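PDB 3CYJ: mandelate racemase/muconate lactonizing enzyme-like protein from Rubrobacter xylanophilus DSM 9941, which is of unknown function but belongs to the enolase superfamily, joining an N-terminal capping domain to a barrel domain that holds a sodium ion in this model. Local coordinates for residues K164-R169 with M192-G197; A244-E249 with V264-A269; L76-V81 with A108-K113. One frame throughout, in Å; residues are numbered along the deposited sequence.

Interaction 1 of 3, residues K164-R169 with M192-G197; sequences KMKVGR and MVDANG. With NA (sodium ion), chain E.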
loop_
_atom_site.group_PDB
_atom_site.type_symbol
_atom_site.label_atom_id
_atom_site.label_comp_id
_atom_site.label_asym_id
_atom_site.label_seq_id
_atom_site.Cartn_x
_atom_site.Cartn_y
_atom_site.Cartn_z
ATOM N N LYS A 164 12.929 -2.697 -35.050
ATOM C CA LYS A 164 11.525 -2.649 -34.580
ATOM C C LYS A 164 10.460 -2.610 -35.686
ATOM O O LYS A 164 10.611 -1.947 -36.701
ATOM C CB LYS A 164 11.315 -1.487 -33.553
ATOM C CG LYS A 164 10.016 -1.557 -32.701
ATOM C CD LYS A 164 9.951 -0.374 -31.644
ATOM C CE LYS A 164 9.518 0.924 -32.359
ATOM N NZ LYS A 164 9.510 2.150 -31.546
ATOM N N MET A 165 9.372 -3.334 -35.464
ATOM C CA MET A 165 8.220 -3.383 -36.380
ATOM C C MET A 165 6.869 -3.120 -35.624
ATOM O O MET A 165 6.795 -3.209 -34.393
ATOM C CB MET A 165 8.177 -4.727 -37.127
ATOM C CG MET A 165 8.151 -5.977 -36.243
ATOM S SD MET A 165 7.821 -7.606 -37.059
ATOM C CE MET A 165 6.171 -7.408 -37.746
ATOM N N LYS A 166 5.821 -2.779 -36.371
ATOM C CA LYS A 166 4.486 -2.622 -35.823
ATOM C C LYS A 166 3.674 -3.913 -35.811
ATOM O O LYS A 166 3.774 -4.753 -36.708
ATOM C CB LYS A 166 3.735 -1.556 -36.614
ATOM C CG LYS A 166 4.506 -0.250 -36.866
ATOM C CD LYS A 166 4.943 0.391 -35.577
ATOM C CE LYS A 166 5.049 1.887 -35.739
ATOM N NZ LYS A 166 5.941 2.426 -34.700
ATOM N N VAL A 167 2.867 -4.070 -34.764
ATOM C CA VAL A 167 1.926 -5.188 -34.626
ATOM C C VAL A 167 0.607 -4.637 -34.101
ATOM O O VAL A 167 0.541 -3.515 -33.580
ATOM C CB VAL A 167 2.388 -6.263 -33.544
ATOM C CG1 VAL A 167 3.541 -7.066 -34.031
ATOM C CG2 VAL A 167 2.678 -5.573 -32.172
ATOM N N GLY A 168 -0.431 -5.448 -34.179
ATOM C CA GLY A 168 -1.624 -5.126 -33.383
ATOM C C GLY A 168 -2.810 -4.559 -34.127
ATOM O O GLY A 168 -3.916 -4.465 -33.538
ATOM N N ARG A 169 -2.592 -4.163 -35.394
ATOM C CA ARG A 169 -3.665 -3.624 -36.237
ATOM C C ARG A 169 -4.632 -4.717 -36.751
ATOM O O ARG A 169 -5.854 -4.562 -36.673
ATOM C CB ARG A 169 -3.089 -2.804 -37.403
ATOM C CG ARG A 169 -4.144 -2.058 -38.179
ATOM C CD ARG A 169 -3.554 -1.116 -39.201
ATOM N NE ARG A 169 -4.671 -0.342 -39.715
ATOM C CZ ARG A 169 -5.065 0.828 -39.214
ATOM N NH1 ARG A 169 -6.135 1.418 -39.708
ATOM N NH2 ARG A 169 -4.387 1.417 -38.219
ATOM N N MET A 192 12.106 -6.278 -32.129
ATOM C CA MET A 192 11.327 -5.492 -31.208
ATOM C C MET A 192 9.965 -5.198 -31.839
ATOM O O MET A 192 9.872 -4.970 -33.044
ATOM C CB MET A 192 12.072 -4.163 -30.976
ATOM C CG MET A 192 13.623 -4.273 -30.591
ATOM S SD MET A 192 14.556 -2.771 -30.837
ATOM C CE MET A 192 13.719 -1.718 -29.643
ATOM N N VAL A 193 8.891 -5.198 -31.038
ATOM C CA VAL A 193 7.545 -4.840 -31.563
ATOM C C VAL A 193 6.916 -3.611 -30.876
ATOM O O VAL A 193 7.188 -3.319 -29.709
ATOM C CB VAL A 193 6.548 -6.052 -31.641
ATOM C CG1 VAL A 193 7.128 -7.240 -32.549
ATOM C CG2 VAL A 193 6.128 -6.535 -30.255
ATOM N N ASP A 194 6.070 -2.904 -31.617
ATOM C CA ASP A 194 5.398 -1.742 -31.115
ATOM C C ASP A 194 3.913 -1.888 -31.446
ATOM O O ASP A 194 3.565 -2.063 -32.604
ATOM C CB ASP A 194 6.013 -0.477 -31.717
ATOM C CG ASP A 194 5.390 0.814 -31.168
ATOM O OD1 ASP A 194 4.436 0.824 -30.321
ATOM O OD2 ASP A 194 5.817 1.871 -31.639
ATOM N N ALA A 195 3.051 -1.799 -30.418
ATOM C CA ALA A 195 1.604 -2.035 -30.589
ATOM C C ALA A 195 0.843 -0.693 -30.641
ATOM O O ALA A 195 -0.354 -0.648 -30.990
ATOM C CB ALA A 195 1.069 -2.928 -29.464
ATOM N N ASN A 196 1.543 0.395 -30.291
ATOM C CA ASN A 196 0.955 1.733 -30.299
ATOM C C ASN A 196 -0.413 1.734 -29.613
ATOM O O ASN A 196 -1.402 2.279 -30.166
ATOM C CB ASN A 196 0.833 2.251 -31.757
ATOM C CG ASN A 196 2.199 2.539 -32.374
ATOM O OD1 ASN A 196 2.696 3.654 -32.226
ATOM N ND2 ASN A 196 2.862 1.508 -32.969
ATOM N N GLY A 197 -0.471 1.075 -28.455
ATOM C CA GLY A 197 -1.674 1.024 -27.612
ATOM C C GLY A 197 -2.856 0.233 -28.159
ATOM O O GLY A 197 -3.993 0.457 -27.749
HETATM NA NA NA E . 5.262 3.798 -30.212
#
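Met165 and Val193 lie side by side on neighbouring parallel strands, 162-166 and 190-194, of the enolase-type barrel; helix 174-185 makes the beta-alpha-beta crossover between them. The tightly packed part is the backbone ladder and the side chains on its two faces. Met165 N donates to Met192 O at 3.0 Å, Asp194 N to Met165 O at 2.9 Å, and Val167 N carries the pairing past the end of its strand by reaching Asp194 O at 3.0 Å. On the Met165 face, Val193 CG1 touches two neighbours, Met165 CG at 4.0 Å and Val167 CG1 at 3.9 Å, the two valines crossing at about a right angle. Val178 of helix 174-185 covers both Met165 and Val167.

The face of Lys164, Lys166 and Asp194 is polar, yet buried and well bonded. Lys164 starts with CG anti to the backbone N (chi1 -164°) and turns at chi3 (78°), which lays CE over Asp194 CB at 3.8 Å and sends NZ past the aspartate to salt bridges with Glu221 and Glu317. Lys166 bends earlier, at chi2, and runs alongside Asp194; its NZ also has a weak hydrogen bond to a glycerol, consistent with a pocket on this side. The loose end lies beyond Val167 and Asn196, where the chains part and Arg169 and Gly197 are partly exposed. Asp194 is gripped at both oxygens: OD1 takes the backbone N of Asn196 in an Asx turn, while OD2 forms a salt bridge with Lys166 NZ, 3.1 Å away and above the carboxylate plane, and binds the sodium ion, shared with Glu221 and Glu222, at 2.5 Å.

Interaction 2 of 3, residues A244-E249 with V264-A269; sequences AIAAGE and VDILQA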
loop_
_atom_site.group_PDB
_atom_site.type_symbol
_atom_site.label_atom_id
_atom_site.label_comp_id
_atom_site.label_asym_id
_atom_site.label_seq_id
_atom_site.Cartn_x
_atom_site.Cartn_y
_atom_site.Cartn_z
ATOM N N ALA A 244 11.227 -6.910 -22.796
ATOM C CA ALA A 244 11.105 -5.640 -22.079
ATOM C C ALA A 244 9.806 -4.859 -22.407
ATOM O O ALA A 244 9.411 -4.714 -23.573
ATOM C CB ALA A 244 12.318 -4.788 -22.350
ATOM N N ILE A 245 9.106 -4.428 -21.372
ATOM C CA ILE A 245 7.893 -3.640 -21.579
ATOM C C ILE A 245 8.317 -2.204 -21.648
ATOM O O ILE A 245 8.898 -1.722 -20.710
ATOM C CB ILE A 245 6.829 -3.891 -20.466
ATOM C CG1 ILE A 245 6.394 -5.388 -20.426
ATOM C CG2 ILE A 245 5.623 -2.962 -20.634
ATOM C CD1 ILE A 245 5.728 -5.966 -21.786
ATOM N N ALA A 246 8.085 -1.522 -22.778
ATOM C CA ALA A 246 8.536 -0.107 -22.931
ATOM C C ALA A 246 7.371 0.874 -23.202
ATOM O O ALA A 246 6.376 0.517 -23.856
ATOM C CB ALA A 246 9.569 0.024 -24.055
ATOM N N ALA A 247 7.519 2.117 -22.721
ATOM C CA ALA A 247 6.504 3.141 -22.968
ATOM C C ALA A 247 7.092 4.494 -22.700
ATOM O O ALA A 247 8.138 4.569 -22.087
ATOM C CB ALA A 247 5.283 2.893 -22.105
ATOM N N GLY A 248 6.447 5.560 -23.177
ATOM C CA GLY A 248 6.883 6.887 -22.807
ATOM C C GLY A 248 6.817 8.094 -23.713
ATOM O O GLY A 248 7.057 9.233 -23.234
ATOM N N GLU A 249 6.540 7.931 -24.996
ATOM C CA GLU A 249 6.446 9.163 -25.838
ATOM C C GLU A 249 5.489 10.335 -25.470
ATOM O O GLU A 249 5.733 11.466 -25.880
ATOM C CB GLU A 249 6.209 8.818 -27.292
ATOM C CG GLU A 249 5.104 7.786 -27.497
ATOM C CD GLU A 249 4.691 7.709 -28.927
ATOM O OE1 GLU A 249 4.324 6.613 -29.423
ATOM O OE2 GLU A 249 4.749 8.775 -29.571
ATOM N N VAL A 264 7.196 0.371 -16.010
ATOM C CA VAL A 264 7.798 -0.221 -17.227
ATOM C C VAL A 264 9.169 -0.814 -16.957
ATOM O O VAL A 264 9.763 -0.538 -15.899
ATOM C CB VAL A 264 7.981 0.825 -18.390
ATOM C CG1 VAL A 264 6.624 1.359 -18.881
ATOM C CG2 VAL A 264 8.877 1.986 -17.982
ATOM N N ASP A 265 9.673 -1.612 -17.919
ATOM C CA ASP A 265 11.061 -2.052 -17.893
ATOM C C ASP A 265 11.977 -1.025 -18.574
ATOM O O ASP A 265 13.172 -0.926 -18.239
ATOM C CB ASP A 265 11.221 -3.416 -18.590
ATOM C CG ASP A 265 10.272 -4.489 -18.024
ATOM O OD1 ASP A 265 10.330 -4.745 -16.799
ATOM O OD2 ASP A 265 9.466 -5.074 -18.777
ATOM N N ILE A 266 11.458 -0.318 -19.579
ATOM C CA ILE A 266 12.250 0.631 -20.336
ATOM C C ILE A 266 11.489 1.953 -20.551
ATOM O O ILE A 266 10.371 1.955 -21.046
ATOM C CB ILE A 266 12.708 0.054 -21.732
ATOM C CG1 ILE A 266 13.461 -1.272 -21.567
ATOM C CG2 ILE A 266 13.614 1.063 -22.461
ATOM C CD1 ILE A 266 14.075 -1.798 -22.793
ATOM N N LEU A 267 12.101 3.074 -20.160
ATOM C CA LEU A 267 11.459 4.357 -20.262
ATOM C C LEU A 267 11.857 5.016 -21.580
ATOM O O LEU A 267 13.025 4.951 -21.983
ATOM C CB LEU A 267 11.842 5.226 -19.076
ATOM C CG LEU A 267 11.242 6.657 -19.024
ATOM C CD1 LEU A 267 9.768 6.580 -19.046
ATOM C CD2 LEU A 267 11.547 7.351 -17.762
ATOM N N GLN A 268 10.892 5.638 -22.254
ATOM C CA GLN A 268 11.160 6.309 -23.501
ATOM C C GLN A 268 10.791 7.755 -23.387
ATOM O O GLN A 268 9.864 8.100 -22.669
ATOM C CB GLN A 268 10.302 5.736 -24.613
ATOM C CG GLN A 268 10.439 4.259 -24.790
ATOM C CD GLN A 268 9.461 3.718 -25.795
ATOM O OE1 GLN A 268 9.761 2.772 -26.469
ATOM N NE2 GLN A 268 8.271 4.298 -25.873
ATOM N N ALA A 269 11.513 8.613 -24.111
ATOM C CA ALA A 269 11.043 9.962 -24.345
ATOM C C ALA A 269 11.506 10.439 -25.736
ATOM O O ALA A 269 12.362 9.835 -26.375
ATOM C CB ALA A 269 11.441 10.919 -23.191
#
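Asp265 carries its CG anti to the carbonyl carbon and beside its own backbone N (chi1 -54°), a turn that brings the carboxylate back across the start of strand 244-247. There OD2 receives Ile245 N on its anti lone pair at 2.7 Å, in a nearly straight bond (164° at the hydrogen). The same oxygen makes a salt bridge with Lys202 of a third subunit. Gln268 takes the same first torsion (chi1 -55°), but its chain then runs out extended, which brings the amide over the peptide after Ala247, inclined to it rather than stacked flat: NE2 comes within 3.4 Å of Ala247 C, and OE1 within 3.7 Å of Ala246 CB. That amide is held by Tyr219 OH at OE1 and, weakly, by Glu221 at NE2.

The parallel pairing begins with a doubled acceptor. Ile245 O takes Asp265 N at 2.9 Å, in the carbonyl plane, and Ile266 N at 3.1 Å, tilted out of it. Further along, Ala247 N gives Ile266 O only a weak bond, whereas Gln268 N reaches Ala247 O at 3.0 Å. Apolar side chains also meet directly: Ala244 CB presses on Ile266 CD1 at 3.5 Å, tighter than ordinary carbon contact, and Ala247 CB meets Val264 CG1 at 3.8 Å.

The pair forms one beta-alpha-beta step of the barrel, connected through helix 254-261. Strand 219-221 pairs with the other side of 244-247, and strand 294-296 with the other side of 266-269. Helix 229-238 packs on Ala247 and Asp265, and helix 283-290 on Leu267.

Interaction 3 of 3, residues L76-V81 with A108-K113; sequences LSPPAV and ALWDLK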
loop_
_atom_site.group_PDB
_atom_site.type_symbol
_atom_site.label_atom_id
_atom_site.label_comp_id
_atom_site.label_asym_id
_atom_site.label_seq_id
_atom_site.Cartn_x
_atom_site.Cartn_y
_atom_site.Cartn_z
ATOM N N LEU A 76 23.727 32.212 -24.253
ATOM C CA LEU A 76 24.552 31.175 -23.650
ATOM C C LEU A 76 23.806 30.322 -22.625
ATOM O O LEU A 76 24.371 29.400 -22.046
ATOM C CB LEU A 76 25.760 31.804 -22.962
ATOM C CG LEU A 76 26.945 32.279 -23.838
ATOM C CD1 LEU A 76 28.186 32.508 -22.934
ATOM C CD2 LEU A 76 27.307 31.316 -24.998
ATOM N N SER A 77 22.531 30.626 -22.379
ATOM C CA SER A 77 21.814 29.946 -21.314
ATOM C C SER A 77 20.436 29.439 -21.758
ATOM O O SER A 77 19.426 29.912 -21.275
ATOM C CB SER A 77 21.646 30.880 -20.116
ATOM O OG SER A 77 22.880 31.026 -19.467
ATOM N N PRO A 78 20.397 28.459 -22.661
ATOM C CA PRO A 78 19.103 27.978 -23.138
ATOM C C PRO A 78 18.125 27.563 -22.014
ATOM O O PRO A 78 16.946 27.911 -22.084
ATOM C CB PRO A 78 19.482 26.810 -24.056
ATOM C CG PRO A 78 20.906 27.157 -24.505
ATOM C CD PRO A 78 21.534 27.895 -23.408
ATOM N N PRO A 79 18.614 26.907 -20.939
ATOM C CA PRO A 79 17.648 26.484 -19.917
ATOM C C PRO A 79 16.924 27.641 -19.205
ATOM O O PRO A 79 15.736 27.497 -18.846
ATOM C CB PRO A 79 18.520 25.664 -18.938
ATOM C CG PRO A 79 19.679 25.226 -19.710
ATOM C CD PRO A 79 19.960 26.350 -20.671
ATOM N N ALA A 80 17.605 28.777 -19.012
ATOM C CA ALA A 80 16.920 29.948 -18.445
ATOM C C ALA A 80 15.756 30.401 -19.325
ATOM O O ALA A 80 14.748 30.899 -18.804
ATOM C CB ALA A 80 17.873 31.115 -18.253
ATOM N N VAL A 81 15.892 30.247 -20.637
ATOM C CA VAL A 81 14.775 30.617 -21.523
ATOM C C VAL A 81 13.647 29.569 -21.415
ATOM O O VAL A 81 12.442 29.911 -21.348
ATOM C CB VAL A 81 15.260 30.725 -22.993
ATOM C CG1 VAL A 81 14.122 31.248 -23.913
ATOM C CG2 VAL A 81 16.521 31.584 -23.055
ATOM N N ALA A 108 16.928 24.549 -30.911
ATOM C CA ALA A 108 17.516 25.632 -31.680
ATOM C C ALA A 108 18.442 26.493 -30.812
ATOM O O ALA A 108 19.533 26.848 -31.235
ATOM C CB ALA A 108 16.387 26.496 -32.365
ATOM N N LEU A 109 17.997 26.850 -29.609
ATOM C CA LEU A 109 18.820 27.588 -28.678
ATOM C C LEU A 109 20.126 26.871 -28.235
ATOM O O LEU A 109 21.157 27.525 -28.012
ATOM C CB LEU A 109 18.017 27.964 -27.450
ATOM C CG LEU A 109 16.795 28.860 -27.740
ATOM C CD1 LEU A 109 16.107 29.279 -26.442
ATOM C CD2 LEU A 109 17.217 30.068 -28.521
ATOM N N TRP A 110 20.067 25.555 -28.095
ATOM C CA TRP A 110 21.227 24.774 -27.726
ATOM C C TRP A 110 22.158 24.634 -28.930
ATOM O O TRP A 110 23.378 24.759 -28.777
ATOM C CB TRP A 110 20.839 23.385 -27.211
ATOM C CG TRP A 110 20.597 23.320 -25.722
ATOM C CD1 TRP A 110 19.357 23.227 -25.064
ATOM C CD2 TRP A 110 21.599 23.298 -24.686
ATOM N NE1 TRP A 110 19.560 23.194 -23.708
ATOM C CE2 TRP A 110 20.916 23.236 -23.441
ATOM C CE3 TRP A 110 23.002 23.367 -24.686
ATOM C CZ2 TRP A 110 21.602 23.211 -22.211
ATOM C CZ3 TRP A 110 23.691 23.355 -23.456
ATOM C CH2 TRP A 110 22.997 23.259 -22.238
ATOM N N ASP A 111 21.575 24.359 -30.104
ATOM C CA ASP A 111 22.336 24.415 -31.368
ATOM C C ASP A 111 23.069 25.762 -31.472
ATOM O O ASP A 111 24.284 25.830 -31.684
ATOM C CB ASP A 111 21.448 24.210 -32.578
ATOM C CG ASP A 111 22.261 23.865 -33.867
ATOM O OD1 ASP A 111 23.321 23.180 -33.782
ATOM O OD2 ASP A 111 21.850 24.256 -34.976
ATOM N N LEU A 112 22.332 26.844 -31.300
ATOM C CA LEU A 112 22.951 28.155 -31.281
ATOM C C LEU A 112 24.072 28.265 -30.232
ATOM O O LEU A 112 25.133 28.767 -30.543
ATOM C CB LEU A 112 21.895 29.261 -31.091
ATOM C CG LEU A 112 22.436 30.694 -31.074
ATOM C CD1 LEU A 112 23.052 31.037 -32.481
ATOM C CD2 LEU A 112 21.363 31.751 -30.548
ATOM N N LYS A 113 23.833 27.857 -28.985
ATOM C CA LYS A 113 24.891 27.939 -27.989
ATOM C C LYS A 113 26.143 27.145 -28.456
ATOM O O LYS A 113 27.239 27.635 -28.367
ATOM C CB LYS A 113 24.434 27.489 -26.597
ATOM C CG LYS A 113 25.538 27.598 -25.492
ATOM C CD LYS A 113 25.310 26.659 -24.280
ATOM C CE LYS A 113 26.149 27.068 -23.032
ATOM N NZ LYS A 113 26.314 25.955 -21.995
HETATM O O HOH W 1 23.670 26.868 -20.339
#
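Trp110 offers one face of its indole to Pro78. The proline CB stands over the five-membered ring, 3.7 Å from its centroid and 13° off the normal, a CH-pi contact, while Pro78 CG lies over the middle of the whole ring system. Pro79 comes to the benzene end of the indole obliquely, its CG 3.7 Å from Trp110 CZ2. The indole is fixed from the barrel domain as well: Trp110 NE1 hydrogen-bonds Thr278, and Ile277 of the same helix, 276-280, packs against the Trp110 side chain.

Pro78 is the hub of the contact. Besides covering the tryptophan, its CB meets Leu109 CB at 3.9 Å, and its CG lies 3.5 Å from Leu109 O, a carbonyl already taken by Lys113 N within its helix. One turn along, Leu109 CD1 fits against the branch of Val81, 3.8 Å from CG1, the two side chains crossing at about a right angle.

Lys113 closes the other end. Its first torsion puts CG anti to the backbone N (chi1 -179°), and the extended chain beyond carries the methylenes past Leu76 and the Pro78 ring. Leu76 CD2 touches Lys113 CG at 4.1 Å, crossing it roughly squarely. A water donates to Leu76 O at 3.1 Å and accepts a weak bond from Lys113 NZ; the ammonium's stronger partner is Asp123 O of a fourth subunit, so the lysine spans a subunit interface.

The apolar pieces thus join the first turn of helix 78-88 to the C-terminal half of helix 97-116, on which strand 33-43 also packs through Ala108 and Leu109. Helices laid against an antiparallel sheet in this way make up the N-terminal capping domain of the enolase superfamily.

In the fold
Interactions 1 and 2 are two steps of one barrel sheet, with strand 219-221 between them; their centres lie 13 Å apart and their nearest atoms about 4 Å. Both face the sodium site: interaction 1 supplies Asp194, and the side chain of Glu249 in interaction 2 comes within about 3 Å of a sodium ion. Glu221 ties them together, binding the metal, forming a salt bridge with Lys164 and accepting a weak hydrogen bond from Gln268. Interaction 3 belongs to the capping domain, its centre 36 Å from that of interaction 1 and 28 Å from that of interaction 2. That domain nevertheless reaches the site, since Asp26 of strand 8-26 touches Lys166 and Asn196.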